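Local structure of 2-Keto-3-deoxy-(6-phospho-)gluconate aldolase (Thermoproteus tenax, 2R91) at residues A[57-71]-A[82-96]. The protein is an aldolase of the dihydrodipicolinate synthetase family, built on a closed eight-stranded parallel beta/alpha (TIM) barrel. Numbering follows the deposited sequence.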
loop_
_atom_site.group_PDB
_atom_site.type_symbol
_atom_site.label_atom_id
_atom_site.label_comp_id
_atom_site.label_asym_id
_atom_site.label_seq_id
_atom_site.Cartn_x
_atom_site.Cartn_y
_atom_site.Cartn_z
ATOM N N THR A 57 -19.662 25.724 14.077
ATOM C CA THR A 57 -20.143 26.592 12.998
ATOM C C THR A 57 -20.527 27.977 13.539
ATOM O O THR A 57 -20.175 29.013 12.955
ATOM C CB THR A 57 -21.397 25.964 12.308
ATOM O OG1 THR A 57 -21.023 24.757 11.634
ATOM C CG2 THR A 57 -22.061 26.925 11.317
ATOM N N ASP A 58 -21.241 28.006 14.664
ATOM C CA ASP A 58 -21.651 29.307 15.237
ATOM C C ASP A 58 -20.413 30.086 15.654
ATOM O O ASP A 58 -20.303 31.285 15.379
ATOM C CB ASP A 58 -22.539 29.106 16.471
ATOM C CG ASP A 58 -23.928 28.579 16.131
ATOM O OD1 ASP A 58 -24.411 28.756 15.010
ATOM O OD2 ASP A 58 -24.564 27.999 17.026
ATOM N N ALA A 59 -19.477 29.407 16.333
ATOM C CA ALA A 59 -18.263 30.084 16.827
ATOM C C ALA A 59 -17.419 30.605 15.677
ATOM O O ALA A 59 -16.906 31.722 15.739
ATOM C CB ALA A 59 -17.428 29.145 17.758
ATOM N N ALA A 60 -17.272 29.794 14.623
ATOM C CA ALA A 60 -16.420 30.172 13.484
ATOM C C ALA A 60 -17.032 31.354 12.733
ATOM O O ALA A 60 -16.348 32.352 12.462
ATOM C CB ALA A 60 -16.217 28.953 12.509
ATOM N N THR A 61 -18.324 31.242 12.385
ATOM C CA THR A 61 -18.997 32.332 11.656
ATOM C C THR A 61 -19.144 33.625 12.487
ATOM O O THR A 61 -19.228 34.705 11.933
ATOM C CB THR A 61 -20.373 31.919 11.047
ATOM O OG1 THR A 61 -21.254 31.456 12.083
ATOM C CG2 THR A 61 -20.192 30.824 9.988
ATOM N N SER A 62 -19.157 33.549 13.806
ATOM C CA SER A 62 -19.164 34.805 14.525
ATOM C C SER A 62 -17.745 35.393 14.726
ATOM O O SER A 62 -17.602 36.587 14.973
ATOM C CB SER A 62 -20.023 34.743 15.786
ATOM O OG SER A 62 -19.475 33.883 16.757
ATOM N N ALA A 63 -16.701 34.585 14.527
ATOM C CA ALA A 63 -15.313 35.074 14.690
ATOM C C ALA A 63 -14.623 35.470 13.366
ATOM O O ALA A 63 -13.683 36.277 13.363
ATOM C CB ALA A 63 -14.455 34.054 15.477
ATOM N N ALA A 64 -15.086 34.927 12.241
ATOM C CA ALA A 64 -14.396 35.142 10.978
ATOM C C ALA A 64 -15.389 35.506 9.906
ATOM O O ALA A 64 -16.489 34.964 9.874
ATOM C CB ALA A 64 -13.628 33.869 10.553
ATOM N N ARG A 65 -14.979 36.356 8.980
ATOM C CA ARG A 65 -15.875 36.738 7.882
ATOM C C ARG A 65 -15.986 35.704 6.794
ATOM O O ARG A 65 -16.966 35.709 6.071
ATOM C CB ARG A 65 -15.416 38.042 7.246
ATOM C CG ARG A 65 -15.063 39.079 8.287
ATOM C CD ARG A 65 -16.203 40.044 8.512
ATOM N NE ARG A 65 -16.081 41.160 7.575
ATOM C CZ ARG A 65 -15.722 42.395 7.908
ATOM N NH1 ARG A 65 -15.456 42.706 9.171
ATOM N NH2 ARG A 65 -15.643 43.327 6.967
ATOM N N ARG A 66 -14.971 34.833 6.652
ATOM C CA ARG A 66 -14.980 33.818 5.590
ATOM C C ARG A 66 -14.791 32.422 6.197
ATOM O O ARG A 66 -13.732 32.114 6.762
ATOM C CB ARG A 66 -13.876 34.080 4.564
ATOM C CG ARG A 66 -13.958 35.455 3.883
ATOM C CD ARG A 66 -12.959 35.619 2.730
ATOM N NE ARG A 66 -13.192 34.584 1.741
ATOM C CZ ARG A 66 -12.356 34.252 0.775
ATOM N NH1 ARG A 66 -11.206 34.901 0.655
ATOM N NH2 ARG A 66 -12.677 33.272 -0.065
ATOM N N VAL A 67 -15.811 31.578 6.058
ATOM C CA VAL A 67 -15.858 30.293 6.782
ATOM C C VAL A 67 -16.341 29.210 5.843
ATOM O O VAL A 67 -17.351 29.382 5.126
ATOM C CB VAL A 67 -16.809 30.367 8.036
ATOM C CG1 VAL A 67 -16.993 29.006 8.662
ATOM C CG2 VAL A 67 -16.286 31.338 9.079
ATOM N N ILE A 68 -15.610 28.093 5.804
ATOM C CA ILE A 68 -16.107 26.896 5.128
ATOM C C ILE A 68 -16.294 25.828 6.197
ATOM O O ILE A 68 -15.413 25.629 7.034
ATOM C CB ILE A 68 -15.099 26.378 4.052
ATOM C CG1 ILE A 68 -14.892 27.429 2.955
ATOM C CG2 ILE A 68 -15.526 25.001 3.479
ATOM C CD1 ILE A 68 -13.721 27.049 1.931
ATOM N N VAL A 69 -17.436 25.141 6.183
ATOM C CA VAL A 69 -17.727 24.133 7.192
ATOM C C VAL A 69 -17.670 22.718 6.586
ATOM O O VAL A 69 -18.308 22.433 5.559
ATOM C CB VAL A 69 -19.125 24.381 7.894
ATOM C CG1 VAL A 69 -19.380 23.358 8.995
ATOM C CG2 VAL A 69 -19.197 25.808 8.469
ATOM N N GLN A 70 -16.880 21.862 7.230
ATOM C CA GLN A 70 -16.745 20.430 6.914
ATOM C C GLN A 70 -17.948 19.698 7.522
ATOM O O GLN A 70 -18.122 19.741 8.730
ATOM C CB GLN A 70 -15.466 19.839 7.572
ATOM C CG GLN A 70 -15.614 18.260 7.950
ATOM C CD GLN A 70 -15.530 17.734 6.680
ATOM O OE1 GLN A 70 -16.175 16.787 6.247
ATOM N NE2 GLN A 70 -14.822 18.558 5.913
ATOM N N VAL A 71 -18.729 18.997 6.707
ATOM C CA VAL A 71 -20.022 18.464 7.196
ATOM C C VAL A 71 -20.165 16.921 7.272
ATOM O O VAL A 71 -21.226 16.407 7.667
ATOM C CB VAL A 71 -21.193 19.066 6.370
ATOM C CG1 VAL A 71 -21.175 20.595 6.438
ATOM C CG2 VAL A 71 -21.164 18.553 4.904
ATOM N N LEU A 82 -26.471 19.617 8.593
ATOM C CA LEU A 82 -25.461 20.580 8.983
ATOM C C LEU A 82 -25.132 21.497 7.810
ATOM O O LEU A 82 -24.862 22.676 7.987
ATOM C CB LEU A 82 -24.180 19.876 9.465
ATOM C CG LEU A 82 -23.025 20.804 9.833
ATOM C CD1 LEU A 82 -23.411 21.625 11.062
ATOM C CD2 LEU A 82 -21.679 20.031 10.104
ATOM N N ALA A 83 -25.117 20.960 6.610
ATOM C CA ALA A 83 -24.867 21.835 5.445
ATOM C C ALA A 83 -25.890 22.974 5.372
ATOM O O ALA A 83 -25.541 24.137 5.121
ATOM C CB ALA A 83 -24.865 21.027 4.140
ATOM N N LYS A 84 -27.169 22.646 5.601
ATOM C CA LYS A 84 -28.202 23.695 5.582
ATOM C C LYS A 84 -27.974 24.688 6.720
ATOM O O LYS A 84 -28.100 25.896 6.525
ATOM C CB LYS A 84 -29.619 23.083 5.667
ATOM C CG LYS A 84 -29.987 22.145 4.548
ATOM C CD LYS A 84 -31.403 21.581 4.758
ATOM C CE LYS A 84 -31.792 20.573 3.695
ATOM N NZ LYS A 84 -32.802 19.457 4.135
ATOM N N TYR A 85 -27.630 24.185 7.907
ATOM C CA TYR A 85 -27.327 25.037 9.057
ATOM C C TYR A 85 -26.163 25.997 8.781
ATOM O O TYR A 85 -26.246 27.216 9.053
ATOM C CB TYR A 85 -26.993 24.183 10.286
ATOM C CG TYR A 85 -26.868 24.981 11.566
ATOM C CD1 TYR A 85 -28.015 25.536 12.173
ATOM C CD2 TYR A 85 -25.628 25.215 12.158
ATOM C CE1 TYR A 85 -27.930 26.287 13.310
ATOM C CE2 TYR A 85 -25.531 25.955 13.325
ATOM C CZ TYR A 85 -26.706 26.485 13.896
ATOM O OH TYR A 85 -26.658 27.212 15.039
ATOM N N ALA A 86 -25.066 25.450 8.254
ATOM C CA ALA A 86 -23.890 26.261 7.917
ATOM C C ALA A 86 -24.269 27.370 6.931
ATOM O O ALA A 86 -23.886 28.529 7.096
ATOM C CB ALA A 86 -22.798 25.370 7.325
ATOM N N GLU A 87 -25.018 27.010 5.908
ATOM C CA GLU A 87 -25.478 27.998 4.942
ATOM C C GLU A 87 -26.289 29.119 5.603
ATOM O O GLU A 87 -26.117 30.300 5.271
ATOM C CB GLU A 87 -26.302 27.322 3.864
ATOM C CG GLU A 87 -26.783 28.314 2.799
ATOM C CD GLU A 87 -27.547 27.600 1.718
ATOM O OE1 GLU A 87 -28.597 27.020 2.026
ATOM O OE2 GLU A 87 -27.089 27.569 0.570
ATOM N N SER A 88 -27.141 28.765 6.554
ATOM C CA SER A 88 -27.986 29.777 7.225
ATOM C C SER A 88 -27.147 30.672 8.110
ATOM O O SER A 88 -27.490 31.848 8.328
ATOM C CB SER A 88 -29.085 29.114 8.051
ATOM O OG SER A 88 -28.572 28.573 9.266
ATOM N N ARG A 89 -26.024 30.131 8.603
ATOM C CA ARG A 89 -25.093 30.910 9.422
ATOM C C ARG A 89 -24.102 31.759 8.606
ATOM O O ARG A 89 -23.252 32.446 9.163
ATOM C CB ARG A 89 -24.371 29.993 10.428
ATOM C CG ARG A 89 -25.319 29.349 11.426
ATOM C CD ARG A 89 -25.927 30.419 12.300
ATOM N NE ARG A 89 -26.813 29.950 13.365
ATOM C CZ ARG A 89 -28.145 29.939 13.297
ATOM N NH1 ARG A 89 -28.751 30.312 12.187
ATOM N NH2 ARG A 89 -28.868 29.531 14.322
ATOM N N GLY A 90 -24.231 31.738 7.291
ATOM C CA GLY A 90 -23.427 32.597 6.445
ATOM C C GLY A 90 -22.081 32.020 5.979
ATOM O O GLY A 90 -21.207 32.774 5.546
ATOM N N ALA A 91 -21.911 30.702 6.092
ATOM C CA ALA A 91 -20.714 30.018 5.578
ATOM C C ALA A 91 -20.632 30.290 4.103
ATOM O O ALA A 91 -21.648 30.243 3.396
ATOM C CB ALA A 91 -20.816 28.498 5.806
ATOM N N GLU A 92 -19.432 30.508 3.592
ATOM C CA GLU A 92 -19.329 30.795 2.183
ATOM C C GLU A 92 -19.376 29.509 1.350
ATOM O O GLU A 92 -19.704 29.525 0.159
ATOM C CB GLU A 92 -18.110 31.689 1.899
ATOM C CG GLU A 92 -16.805 31.002 1.731
ATOM C CD GLU A 92 -15.691 31.985 1.289
ATOM O OE1 GLU A 92 -15.715 33.180 1.681
ATOM O OE2 GLU A 92 -14.787 31.527 0.563
ATOM N N ALA A 93 -19.091 28.381 1.991
ATOM C CA ALA A 93 -19.140 27.093 1.306
ATOM C C ALA A 93 -19.259 25.989 2.355
ATOM O O ALA A 93 -18.997 26.226 3.526
ATOM C CB ALA A 93 -17.856 26.874 0.443
ATOM N N VAL A 94 -19.653 24.794 1.939
ATOM C CA VAL A 94 -19.484 23.623 2.819
ATOM C C VAL A 94 -18.551 22.638 2.124
ATOM O O VAL A 94 -18.434 22.671 0.905
ATOM C CB VAL A 94 -20.818 22.907 3.117
ATOM C CG1 VAL A 94 -21.724 23.822 4.008
ATOM C CG2 VAL A 94 -21.526 22.528 1.823
ATOM N N ALA A 95 -17.896 21.767 2.897
ATOM C CA ALA A 95 -17.022 20.748 2.323
ATOM C C ALA A 95 -17.404 19.415 2.923
ATOM O O ALA A 95 -17.970 19.372 4.014
ATOM C CB ALA A 95 -15.554 21.061 2.628
ATOM N N SER A 96 -17.080 18.327 2.240
ATOM C CA SER A 96 -17.220 17.003 2.855
ATOM C C SER A 96 -16.113 16.045 2.442
ATOM O O SER A 96 -15.742 15.971 1.264
ATOM C CB SER A 96 -18.597 16.343 2.539
ATOM O OG SER A 96 -18.747 15.165 3.324
HETATM O O HOH W 1 -18.411 32.985 5.744
HETATM O O HOH W 2 -17.953 35.155 3.398
#
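Asp58 meets the edge of the Arg89 guanidinium, in its plane, while CE1 of Tyr85 lies over one face of that group; in return, Arg89 CG sits 3.9 Å above one face of the Tyr85 ring, toward its rim. These groups tie helix 50-63 to the C-terminal end of helix 76-88 in a TIM barrel, in which strand 67-70, helix 76-88 and strand 93-96 form a beta-alpha-beta unit. Asp58 OD1 accepts two bonds, from Tyr85 OH at 2.7 Å and from Arg89 NE at 3.1 Å, the latter bent to 141° and part of a salt bridge. With its CG anti to the backbone N (chi1 -171°), Tyr85 carries its hydroxyl to this carboxylate. A second salt bridge, before the strands, is side-on and nearly coplanar: Arg66 NE reaches Glu92 OE1 at 2.9 Å almost straight, and its NH2 takes the syn lone pair of OE2. Glu2 is a further partner of Arg66 NH2. Between helix and sheet, Val69 CG2 packs on Ala86 CB at 3.8 Å, and Leu82 CD2 fits against Val71 CG1. On the opposite face of the sheet, Ile68 rests its CG1 on Ala93 and its CG2 on Ala95. Glu92 N donates to Val67 O; Val69 then gives its N to Ala93 O and takes Ala95 N on its O; just past the end of strand 67-70, Val71 N donates to Ala95 O at 2.8 Å.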